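Local coordinates for protein 3-methylornithine synthase (Methanosarcina barkeri, PDB 3T7V) that catalyses the radical-based isomerization of L-lysine to (3R)-3-methyl-D-ornithine, a step of pyrrolysine biosynthesis, using a [4Fe-4S] cluster and S-adenosylmethionine, at residues 55-63 / 335-344; 163-173 / 202-210. All coordinates share one frame; numbering follows the deposited sequence.

Both contacts are parallel strand pairings in the same curled sheet of this TIM-barrel-type radical SAM enzyme, yet they lie about 21 Å apart between centres. Interaction 1 ties the start of strand 58-68 to the short strand 337-338 near the C-terminus; it is only partly buried, closes a long excursion of the chain, and is held mainly by backbone bonds, an arginine on a carbonyl and apolar packing. Interaction 2, nested within that excursion, joins the neighbouring strands 163-167 and 203-210 and is buried. Its carboxylates are engaged by hydroxyls, backbone amides and arginines, and the loop after strand 163-167 reaches the cofactor and the bound 5-amino-D-isoleucine, neither of which interaction 1 touches.

Interaction 1 of 2, residues 55-63 / 335-344; sequences FGNRVFLNC and GMKPARQADF
The carbonyl oxygen of Pro338 is gripped side-on by two nitrogens of Arg58, NE at 3.0 Å and NH2 at 2.9 Å from Pro338 O. The oxygen lies in the guanidinium plane; NH2 meets it in the carbonyl plane, whereas NE comes from above that plane. Bends at chi2 and chi3 (-55° and -80°) fold the arginine back over the paired strand, and the Lys337 chain runs alongside it with CD above one guanidinium face. With an alanine here, Pro338 O would probably lose both of these donors, and the Lys337 methylenes the flat group they lie along. The backbones pair in parallel: Asn57 O accepts from Lys337 N, Val59 N gives to Lys337 O, and Ala339 N closes the short ladder on Val59 O at 2.8 Å. Before the ladder, Asn57 ND2 adds a nearly straight bond to the carbonyl oxygen of Gly335, the positive-phi residue that follows helix 324-334 in a Schellman motif. Further along, the edge of the Phe344 ring points at the face of Phe60, with planes at 61°, and Ala339 CB sits 3.3 Å from Phe60 CE1. The His109 ring makes an edge-to-face contact with Phe60 and bonds Ala339 O. Hydrogen bonds thus fix strand 337-338 in register on strand 58-68, with the Arg58 grip on its partly exposed side, while Phe60 packs the start of helix 341-345 through Ala339 and Phe344.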
loop_
_atom_site.group_PDB
_atom_site.type_symbol
_atom_site.label_atom_id
_atom_site.label_comp_id
_atom_site.label_asym_id
_atom_site.label_seq_id
_atom_site.Cartn_x
_atom_site.Cartn_y
_atom_site.Cartn_z
ATOM N N PHE A 55 5.851 -11.018 14.627
ATOM C CA PHE A 55 4.413 -11.118 14.312
ATOM C C PHE A 55 3.848 -12.506 14.369
ATOM O O PHE A 55 2.623 -12.719 14.191
ATOM C CB PHE A 55 4.092 -10.478 12.932
ATOM C CG PHE A 55 4.431 -9.037 12.895
ATOM C CD1 PHE A 55 3.541 -8.085 13.452
ATOM C CD2 PHE A 55 5.673 -8.599 12.410
ATOM C CE1 PHE A 55 3.873 -6.698 13.446
ATOM C CE2 PHE A 55 5.979 -7.246 12.451
ATOM C CZ PHE A 55 5.108 -6.270 12.916
ATOM N N GLY A 56 4.719 -13.479 14.627
ATOM C CA GLY A 56 4.294 -14.872 14.510
ATOM C C GLY A 56 3.709 -15.194 13.145
ATOM O O GLY A 56 4.152 -14.674 12.133
ATOM N N ASN A 57 2.686 -16.057 13.162
ATOM C CA ASN A 57 1.929 -16.430 11.977
ATOM C C ASN A 57 0.654 -15.620 11.851
ATOM O O ASN A 57 -0.231 -16.066 11.129
ATOM C CB ASN A 57 1.580 -17.920 11.960
ATOM C CG ASN A 57 0.518 -18.302 12.983
ATOM O OD1 ASN A 57 0.378 -17.677 14.051
ATOM N ND2 ASN A 57 -0.290 -19.316 12.627
ATOM N N ARG A 58 0.583 -14.455 12.488
ATOM C CA ARG A 58 -0.627 -13.653 12.515
ATOM C C ARG A 58 -0.563 -12.540 11.470
ATOM O O ARG A 58 0.449 -11.898 11.308
ATOM C CB ARG A 58 -0.907 -13.078 13.911
ATOM C CG ARG A 58 -0.955 -14.112 15.061
ATOM C CD ARG A 58 -1.932 -15.246 14.837
ATOM N NE ARG A 58 -3.311 -14.845 15.142
ATOM C CZ ARG A 58 -3.910 -14.831 16.347
ATOM N NH1 ARG A 58 -3.270 -15.228 17.476
ATOM N NH2 ARG A 58 -5.182 -14.410 16.404
ATOM N N VAL A 59 -1.661 -12.332 10.741
ATOM C CA VAL A 59 -1.639 -11.423 9.610
ATOM C C VAL A 59 -2.768 -10.412 9.820
ATOM O O VAL A 59 -3.860 -10.730 10.315
ATOM C CB VAL A 59 -1.931 -12.280 8.301
ATOM C CG1 VAL A 59 -2.077 -11.350 7.082
ATOM C CG2 VAL A 59 -0.841 -13.309 8.090
ATOM N N PHE A 60 -2.529 -9.171 9.379
ATOM C CA PHE A 60 -3.540 -8.111 9.434
ATOM C C PHE A 60 -4.253 -8.035 8.081
ATOM O O PHE A 60 -3.675 -8.444 7.054
ATOM C CB PHE A 60 -2.870 -6.761 9.778
ATOM C CG PHE A 60 -2.158 -6.757 11.092
ATOM C CD1 PHE A 60 -2.875 -6.973 12.248
ATOM C CD2 PHE A 60 -0.790 -6.568 11.149
ATOM C CE1 PHE A 60 -2.191 -7.011 13.499
ATOM C CE2 PHE A 60 -0.111 -6.517 12.392
ATOM C CZ PHE A 60 -0.845 -6.754 13.527
ATOM N N LEU A 61 -5.487 -7.552 8.072
ATOM C CA LEU A 61 -6.370 -7.558 6.876
ATOM C C LEU A 61 -6.946 -6.155 6.661
ATOM O O LEU A 61 -7.579 -5.589 7.565
ATOM C CB LEU A 61 -7.507 -8.538 7.039
ATOM C CG LEU A 61 -7.080 -9.951 7.344
ATOM C CD1 LEU A 61 -8.291 -10.824 7.749
ATOM C CD2 LEU A 61 -6.353 -10.547 6.143
ATOM N N ASN A 62 -6.727 -5.564 5.474
ATOM C CA ASN A 62 -7.166 -4.155 5.191
ATOM C C ASN A 62 -8.106 -4.194 4.009
ATOM O O ASN A 62 -7.748 -4.718 2.906
ATOM C CB ASN A 62 -5.894 -3.361 4.813
ATOM C CG ASN A 62 -6.083 -1.843 4.791
ATOM O OD1 ASN A 62 -7.051 -1.306 5.260
ATOM N ND2 ASN A 62 -5.028 -1.157 4.306
ATOM N N CYS A 63 -9.311 -3.689 4.227
ATOM C CA CYS A 63 -10.262 -3.571 3.081
ATOM C C CYS A 63 -9.980 -2.330 2.276
ATOM O O CYS A 63 -9.567 -1.333 2.810
ATOM C CB CYS A 63 -11.618 -3.458 3.668
ATOM S SG CYS A 63 -12.963 -3.483 2.477
ATOM N N GLY A 335 -0.951 -21.943 6.907
ATOM C CA GLY A 335 -0.614 -22.009 8.323
ATOM C C GLY A 335 -0.594 -20.686 9.039
ATOM O O GLY A 335 0.070 -20.537 10.104
ATOM N N MET A 336 -1.323 -19.730 8.477
ATOM C CA MET A 336 -1.341 -18.371 9.077
ATOM C C MET A 336 -2.752 -18.088 9.534
ATOM O O MET A 336 -3.700 -18.750 9.093
ATOM C CB MET A 336 -0.842 -17.329 8.066
ATOM C CG MET A 336 0.648 -17.605 7.705
ATOM S SD MET A 336 1.230 -16.333 6.600
ATOM C CE MET A 336 2.142 -15.346 7.832
ATOM N N LYS A 337 -2.902 -17.054 10.355
ATOM C CA LYS A 337 -4.225 -16.713 10.989
ATOM C C LYS A 337 -4.401 -15.205 11.095
ATOM O O LYS A 337 -3.432 -14.507 11.342
ATOM C CB LYS A 337 -4.292 -17.362 12.409
ATOM C CG LYS A 337 -5.543 -17.195 13.250
ATOM C CD LYS A 337 -5.380 -17.919 14.601
ATOM C CE LYS A 337 -6.586 -17.690 15.552
ATOM N NZ LYS A 337 -7.896 -17.858 14.855
ATOM N N PRO A 338 -5.623 -14.704 10.967
ATOM C CA PRO A 338 -5.753 -13.300 11.282
ATOM C C PRO A 338 -5.345 -12.955 12.682
ATOM O O PRO A 338 -5.638 -13.712 13.632
ATOM C CB PRO A 338 -7.230 -12.992 10.988
ATOM C CG PRO A 338 -7.680 -14.059 10.066
ATOM C CD PRO A 338 -6.883 -15.295 10.494
ATOM N N ALA A 339 -4.691 -11.774 12.821
ATOM C CA ALA A 339 -4.300 -11.234 14.114
ATOM C C ALA A 339 -5.491 -10.783 14.987
ATOM O O ALA A 339 -6.614 -10.506 14.501
ATOM C CB ALA A 339 -3.352 -10.047 13.905
ATOM N N ARG A 340 -5.204 -10.602 16.295
ATOM C CA ARG A 340 -6.197 -9.993 17.189
ATOM C C ARG A 340 -6.237 -8.473 16.904
ATOM O O ARG A 340 -5.206 -7.869 16.551
ATOM C CB ARG A 340 -5.761 -10.118 18.629
ATOM C CG ARG A 340 -5.923 -11.541 19.199
ATOM C CD ARG A 340 -5.770 -11.437 20.707
ATOM N NE ARG A 340 -5.766 -12.788 21.264
ATOM C CZ ARG A 340 -5.806 -13.019 22.558
ATOM N NH1 ARG A 340 -5.896 -11.979 23.400
ATOM N NH2 ARG A 340 -5.784 -14.285 22.974
ATOM N N GLN A 341 -7.407 -7.891 17.087
ATOM C CA GLN A 341 -7.544 -6.453 16.908
ATOM C C GLN A 341 -6.651 -5.664 17.832
ATOM O O GLN A 341 -6.108 -4.649 17.406
ATOM C CB GLN A 341 -9.007 -6.063 17.117
ATOM C CG GLN A 341 -9.221 -4.575 16.583
ATOM C CD GLN A 341 -9.068 -4.390 15.026
ATOM O OE1 GLN A 341 -9.219 -5.368 14.287
ATOM N NE2 GLN A 341 -8.786 -3.155 14.516
ATOM N N ALA A 342 -6.441 -6.111 19.078
ATOM C CA ALA A 342 -5.652 -5.326 19.991
ATOM C C ALA A 342 -4.201 -5.235 19.530
ATOM O O ALA A 342 -3.491 -4.218 19.817
ATOM C CB ALA A 342 -5.699 -5.939 21.400
ATOM N N ASP A 343 -3.738 -6.277 18.840
ATOM C CA ASP A 343 -2.361 -6.279 18.308
ATOM C C ASP A 343 -2.188 -5.281 17.208
ATOM O O ASP A 343 -1.165 -4.661 17.120
ATOM C CB ASP A 343 -1.937 -7.659 17.911
ATOM C CG ASP A 343 -1.772 -8.558 19.181
ATOM O OD1 ASP A 343 -1.521 -8.000 20.312
ATOM O OD2 ASP A 343 -1.914 -9.787 19.065
ATOM N N PHE A 344 -3.241 -5.113 16.398
ATOM C CA PHE A 344 -3.231 -4.058 15.391
ATOM C C PHE A 344 -3.307 -2.674 16.065
ATOM O O PHE A 344 -2.553 -1.759 15.691
ATOM C CB PHE A 344 -4.402 -4.222 14.392
ATOM C CG PHE A 344 -4.255 -3.262 13.259
ATOM C CD1 PHE A 344 -5.129 -2.187 13.093
ATOM C CD2 PHE A 344 -3.193 -3.388 12.323
ATOM C CE1 PHE A 344 -4.955 -1.227 12.107
ATOM C CE2 PHE A 344 -3.044 -2.458 11.289
ATOM C CZ PHE A 344 -3.926 -1.358 11.202
#

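Interaction 2 of 2, residues 163-173 / 202-210; sequences ANFLALYQETY and YCVEDGILT. With SAM (S-adenosylmethionine), chain C; MD0 (5-amino-D-isoleucine), chain D.
Tyr169 passes from the backbone of its loop toward the bound ligands, its CB 3.5 Å from Gly207 O. Its ring then runs beside the Gly207 backbone, where CG and CD1 come near Gly207 N; the ring packs directly against this glycine, which has no side chain to come between. CD2 faces the ribose of S-adenosylmethionine, 3.4 Å from SAM O3', and on the other edge CE1 packs on the Glu205 side chain. CE2 lies near NE and CD of 5-amino-D-isoleucine, and CZ near Glu205 OE1. At the tip, the hydroxyl OH donates to Glu205 OE1 at 2.6 Å, reaching it from above the carboxylate plane, and accepts from the NE amine of 5-amino-D-isoleucine at 2.8 Å. Glu205 extends fully to get there, with CG anti to the backbone N (chi1 -176°), and its other oxygen forms a salt bridge with Arg235, itself a ligand-binding residue. Strands 163-167 and 203-210 are parallel neighbours in the TIM-type barrel, joined by a beta-alpha-beta crossover through helices 175-181 and 187-200; their ladder runs from Cys203 N on Asn164 O to Leu168 N on Glu205 O. At its start Cys203 CB sits over the centre of the Phe165 ring, a CH-pi contact. Beyond the ladder, Asp206 OD1 receives both Gln170 N and Gly207 N, while OD2 offers its syn lone pair to Tyr173 OH. A second, one-residue-shifted pairing follows: Glu171 N bonds Gly207 O and Leu209 N bonds Glu171 O. The Glu171 carboxylate takes the two ribose hydroxyls, OE1 from SAM O2' and OE2 from SAM O3', with Arg182 bridging to OE2.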
loop_
_atom_site.group_PDB
_atom_site.type_symbol
_atom_site.label_atom_id
_atom_site.label_comp_id
_atom_site.label_asym_id
_atom_site.label_seq_id
_atom_site.Cartn_x
_atom_site.Cartn_y
_atom_site.Cartn_z
ATOM N N ALA A 163 -9.757 9.399 11.385
ATOM C CA ALA A 163 -8.745 8.804 10.514
ATOM C C ALA A 163 -7.474 8.441 11.320
ATOM O O ALA A 163 -7.002 9.217 12.134
ATOM C CB ALA A 163 -8.413 9.778 9.374
ATOM N N ASN A 164 -6.974 7.225 11.111
ATOM C CA ASN A 164 -5.821 6.731 11.832
ATOM C C ASN A 164 -4.530 6.671 11.004
ATOM O O ASN A 164 -3.447 6.791 11.614
ATOM C CB ASN A 164 -6.097 5.290 12.306
ATOM C CG ASN A 164 -7.210 5.247 13.307
ATOM O OD1 ASN A 164 -6.987 5.557 14.507
ATOM N ND2 ASN A 164 -8.368 4.997 12.837
ATOM N N PHE A 165 -4.571 6.348 9.721
ATOM C CA PHE A 165 -3.399 6.181 8.866
ATOM C C PHE A 165 -3.581 7.113 7.691
ATOM O O PHE A 165 -4.690 7.292 7.160
ATOM C CB PHE A 165 -3.395 4.696 8.362
ATOM C CG PHE A 165 -2.287 3.859 8.846
ATOM C CD1 PHE A 165 -1.010 3.998 8.214
ATOM C CD2 PHE A 165 -2.473 2.909 9.813
ATOM C CE1 PHE A 165 0.042 3.177 8.608
ATOM C CE2 PHE A 165 -1.412 2.081 10.232
ATOM C CZ PHE A 165 -0.173 2.211 9.614
ATOM N N LEU A 166 -2.488 7.680 7.282
ATOM C CA LEU A 166 -2.415 8.382 5.978
ATOM C C LEU A 166 -1.506 7.592 5.056
ATOM O O LEU A 166 -0.337 7.355 5.398
ATOM C CB LEU A 166 -1.830 9.785 6.158
ATOM C CG LEU A 166 -1.571 10.520 4.804
ATOM C CD1 LEU A 166 -2.884 10.799 4.120
ATOM C CD2 LEU A 166 -0.819 11.778 5.132
ATOM N N ALA A 167 -2.032 7.185 3.912
ATOM C CA ALA A 167 -1.168 6.500 2.917
ATOM C C ALA A 167 -0.907 7.484 1.791
ATOM O O ALA A 167 -1.839 7.913 1.106
ATOM C CB ALA A 167 -1.903 5.238 2.401
ATOM N N LEU A 168 0.336 7.856 1.636
ATOM C CA LEU A 168 0.695 8.883 0.624
ATOM C C LEU A 168 2.081 8.513 0.115
ATOM O O LEU A 168 3.102 8.850 0.740
ATOM C CB LEU A 168 0.698 10.302 1.336
ATOM C CG LEU A 168 0.781 11.465 0.324
ATOM C CD1 LEU A 168 -0.532 11.622 -0.460
ATOM C CD2 LEU A 168 1.139 12.766 1.110
ATOM N N TYR A 169 2.096 7.716 -0.958
ATOM C CA TYR A 169 3.373 7.093 -1.324
ATOM C C TYR A 169 4.213 8.015 -2.170
ATOM O O TYR A 169 3.728 8.746 -3.004
ATOM C CB TYR A 169 3.115 5.778 -2.162
ATOM C CG TYR A 169 2.097 4.835 -1.505
ATOM C CD1 TYR A 169 1.974 4.777 -0.112
ATOM C CD2 TYR A 169 1.282 4.059 -2.267
ATOM C CE1 TYR A 169 0.996 3.955 0.485
ATOM C CE2 TYR A 169 0.318 3.255 -1.717
ATOM C CZ TYR A 169 0.160 3.227 -0.344
ATOM O OH TYR A 169 -0.826 2.416 0.212
ATOM N N GLN A 170 5.513 7.983 -1.897
ATOM C CA GLN A 170 6.436 8.839 -2.676
ATOM C C GLN A 170 6.739 8.274 -4.082
ATOM O O GLN A 170 7.139 9.044 -4.982
ATOM C CB GLN A 170 7.761 8.967 -1.950
ATOM C CG GLN A 170 8.531 10.235 -2.377
ATOM C CD GLN A 170 7.919 11.534 -1.925
ATOM O OE1 GLN A 170 7.148 11.570 -0.984
ATOM N NE2 GLN A 170 8.330 12.640 -2.559
ATOM N N GLU A 171 6.563 6.938 -4.256
ATOM C CA GLU A 171 6.858 6.209 -5.555
ATOM C C GLU A 171 8.358 5.989 -5.764
ATOM O O GLU A 171 8.819 4.874 -6.034
ATOM C CB GLU A 171 6.315 6.834 -6.837
ATOM C CG GLU A 171 4.921 7.380 -6.799
ATOM C CD GLU A 171 3.934 6.415 -6.260
ATOM O OE1 GLU A 171 4.113 5.147 -6.178
ATOM O OE2 GLU A 171 2.887 6.914 -5.840
ATOM N N THR A 172 9.108 7.061 -5.602
ATOM C CA THR A 172 10.580 6.982 -5.694
ATOM C C THR A 172 11.147 8.190 -4.951
ATOM O O THR A 172 10.595 9.298 -5.039
ATOM C CB THR A 172 11.024 6.994 -7.172
ATOM O OG1 THR A 172 12.431 6.974 -7.235
ATOM C CG2 THR A 172 10.515 8.214 -7.937
ATOM N N TYR A 173 12.319 8.030 -4.373
ATOM C CA TYR A 173 13.102 9.168 -3.900
ATOM C C TYR A 173 14.235 9.599 -4.845
ATOM O O TYR A 173 15.038 10.492 -4.497
ATOM C CB TYR A 173 13.729 8.873 -2.508
ATOM C CG TYR A 173 12.672 8.925 -1.434
ATOM C CD1 TYR A 173 11.776 7.863 -1.234
ATOM C CD2 TYR A 173 12.561 10.045 -0.649
ATOM C CE1 TYR A 173 10.723 7.965 -0.269
ATOM C CE2 TYR A 173 11.554 10.146 0.336
ATOM C CZ TYR A 173 10.668 9.114 0.505
ATOM O OH TYR A 173 9.667 9.250 1.437
ATOM N N TYR A 202 -1.402 10.845 13.199
ATOM C CA TYR A 202 -1.532 9.723 12.246
ATOM C C TYR A 202 -0.340 8.788 12.257
ATOM O O TYR A 202 0.800 9.214 12.487
ATOM C CB TYR A 202 -1.580 10.293 10.797
ATOM C CG TYR A 202 -2.815 10.977 10.354
ATOM C CD1 TYR A 202 -3.786 10.238 9.625
ATOM C CD2 TYR A 202 -3.012 12.351 10.539
ATOM C CE1 TYR A 202 -4.878 10.851 9.092
ATOM C CE2 TYR A 202 -4.129 12.963 9.984
ATOM C CZ TYR A 202 -5.047 12.219 9.297
ATOM O OH TYR A 202 -6.104 12.858 8.742
ATOM N N CYS A 203 -0.625 7.522 11.947
ATOM C CA CYS A 203 0.419 6.642 11.442
ATOM C C CYS A 203 0.531 6.907 9.918
ATOM O O CYS A 203 -0.481 7.311 9.323
ATOM C CB CYS A 203 -0.033 5.177 11.630
ATOM S SG CYS A 203 0.047 4.649 13.298
ATOM N N VAL A 204 1.695 6.687 9.313
ATOM C CA VAL A 204 1.876 6.998 7.879
ATOM C C VAL A 204 2.387 5.795 7.147
ATOM O O VAL A 204 3.173 4.972 7.704
ATOM C CB VAL A 204 2.679 8.251 7.643
ATOM C CG1 VAL A 204 2.037 9.453 8.366
ATOM C CG2 VAL A 204 4.075 8.117 8.116
ATOM N N GLU A 205 1.895 5.604 5.929
ATOM C CA GLU A 205 2.430 4.561 5.021
ATOM C C GLU A 205 3.101 5.286 3.863
ATOM O O GLU A 205 2.487 6.181 3.218
ATOM C CB GLU A 205 1.264 3.705 4.461
ATOM C CG GLU A 205 1.803 2.530 3.588
ATOM C CD GLU A 205 0.746 1.646 2.895
ATOM O OE1 GLU A 205 -0.437 2.028 2.725
ATOM O OE2 GLU A 205 1.176 0.531 2.393
ATOM N N ASP A 206 4.319 4.840 3.581
ATOM C CA ASP A 206 5.046 5.271 2.372
ATOM C C ASP A 206 5.210 4.082 1.493
ATOM O O ASP A 206 5.012 2.921 1.911
ATOM C CB ASP A 206 6.414 5.847 2.785
ATOM C CG ASP A 206 7.075 6.768 1.731
ATOM O OD1 ASP A 206 6.494 6.990 0.617
ATOM O OD2 ASP A 206 8.160 7.331 2.115
ATOM N N GLY A 207 5.545 4.355 0.228
ATOM C CA GLY A 207 5.612 3.268 -0.737
ATOM C C GLY A 207 6.454 3.654 -1.919
ATOM O O GLY A 207 6.512 4.818 -2.302
ATOM N N ILE A 208 7.041 2.633 -2.504
ATOM C CA ILE A 208 7.779 2.777 -3.776
ATOM C C ILE A 208 7.279 1.876 -4.862
ATOM O O ILE A 208 6.587 0.863 -4.596
ATOM C CB ILE A 208 9.254 2.669 -3.478
ATOM C CG1 ILE A 208 9.538 1.267 -3.040
ATOM C CG2 ILE A 208 9.680 3.883 -2.580
ATOM C CD1 ILE A 208 11.069 1.035 -2.694
ATOM N N LEU A 209 7.474 2.292 -6.110
ATOM C CA LEU A 209 7.142 1.501 -7.253
ATOM C C LEU A 209 8.378 0.846 -7.784
ATOM O O LEU A 209 9.447 1.463 -7.825
ATOM C CB LEU A 209 6.587 2.407 -8.302
ATOM C CG LEU A 209 5.201 2.743 -8.376
ATOM C CD1 LEU A 209 4.937 3.569 -9.676
ATOM C CD2 LEU A 209 4.346 1.497 -8.536
ATOM N N THR A 210 8.267 -0.425 -8.185
ATOM C CA THR A 210 9.373 -1.102 -8.859
ATOM C C THR A 210 8.919 -1.522 -10.209
ATOM O O THR A 210 7.742 -1.604 -10.452
ATOM C CB THR A 210 9.966 -2.273 -8.020
ATOM O OG1 THR A 210 11.200 -2.664 -8.651
ATOM C CG2 THR A 210 9.080 -3.469 -7.945
HETATM N N SAM C . -4.613 9.500 -5.680
HETATM C CA SAM C . -3.966 9.284 -4.473
HETATM C C SAM C . -2.495 9.205 -4.563
HETATM O O SAM C . -1.935 9.240 -5.678
HETATM O OXT SAM C . -1.845 9.225 -3.459
HETATM C CB SAM C . -4.081 8.000 -4.036
HETATM C CG SAM C . -3.994 6.842 -4.945
HETATM S SD SAM C . -2.737 5.608 -4.398
HETATM C CE SAM C . -3.767 4.208 -4.052
HETATM C "C5'" SAM C . -2.029 5.130 -5.959
HETATM C "C4'" SAM C . -0.785 4.652 -5.833
HETATM O "O4'" SAM C . -1.300 3.328 -6.485
HETATM C "C3'" SAM C . 0.198 5.306 -6.443
HETATM O "O3'" SAM C . 0.744 5.776 -5.202
HETATM C "C2'" SAM C . 0.930 4.003 -6.793
HETATM O "O2'" SAM C . 1.951 3.618 -5.814
HETATM C "C1'" SAM C . -0.065 2.853 -7.031
HETATM N N9 SAM C . -0.330 2.708 -8.509
HETATM C C8 SAM C . -1.006 3.528 -9.369
HETATM N N7 SAM C . -0.942 3.024 -10.593
HETATM C C5 SAM C . -0.225 1.852 -10.524
HETATM C C6 SAM C . 0.217 0.947 -11.501
HETATM N N6 SAM C . -0.058 1.094 -12.798
HETATM N N1 SAM C . 0.884 -0.146 -11.102
HETATM C C2 SAM C . 1.209 -0.346 -9.790
HETATM N N3 SAM C . 0.899 0.565 -8.836
HETATM C C4 SAM C . 0.157 1.651 -9.222
HETATM C C MD0 D . -3.563 -1.670 -2.416
HETATM N N MD0 D . -5.129 -1.317 -4.237
HETATM O O MD0 D . -3.418 -1.750 -1.179
HETATM C CA MD0 D . -4.639 -0.791 -2.967
HETATM C CB MD0 D . -4.110 0.663 -3.157
HETATM C CD MD0 D . -3.747 2.776 -1.710
HETATM N NE MD0 D . -3.483 3.220 -0.347
HETATM C CG MD0 D . -3.793 1.251 -1.751
HETATM C CG2 MD0 D . -2.856 0.769 -4.063
HETATM O OXT MD0 D . -2.856 -2.288 -3.221
HETATM O O HOH W 1 10.970 3.473 -7.339
#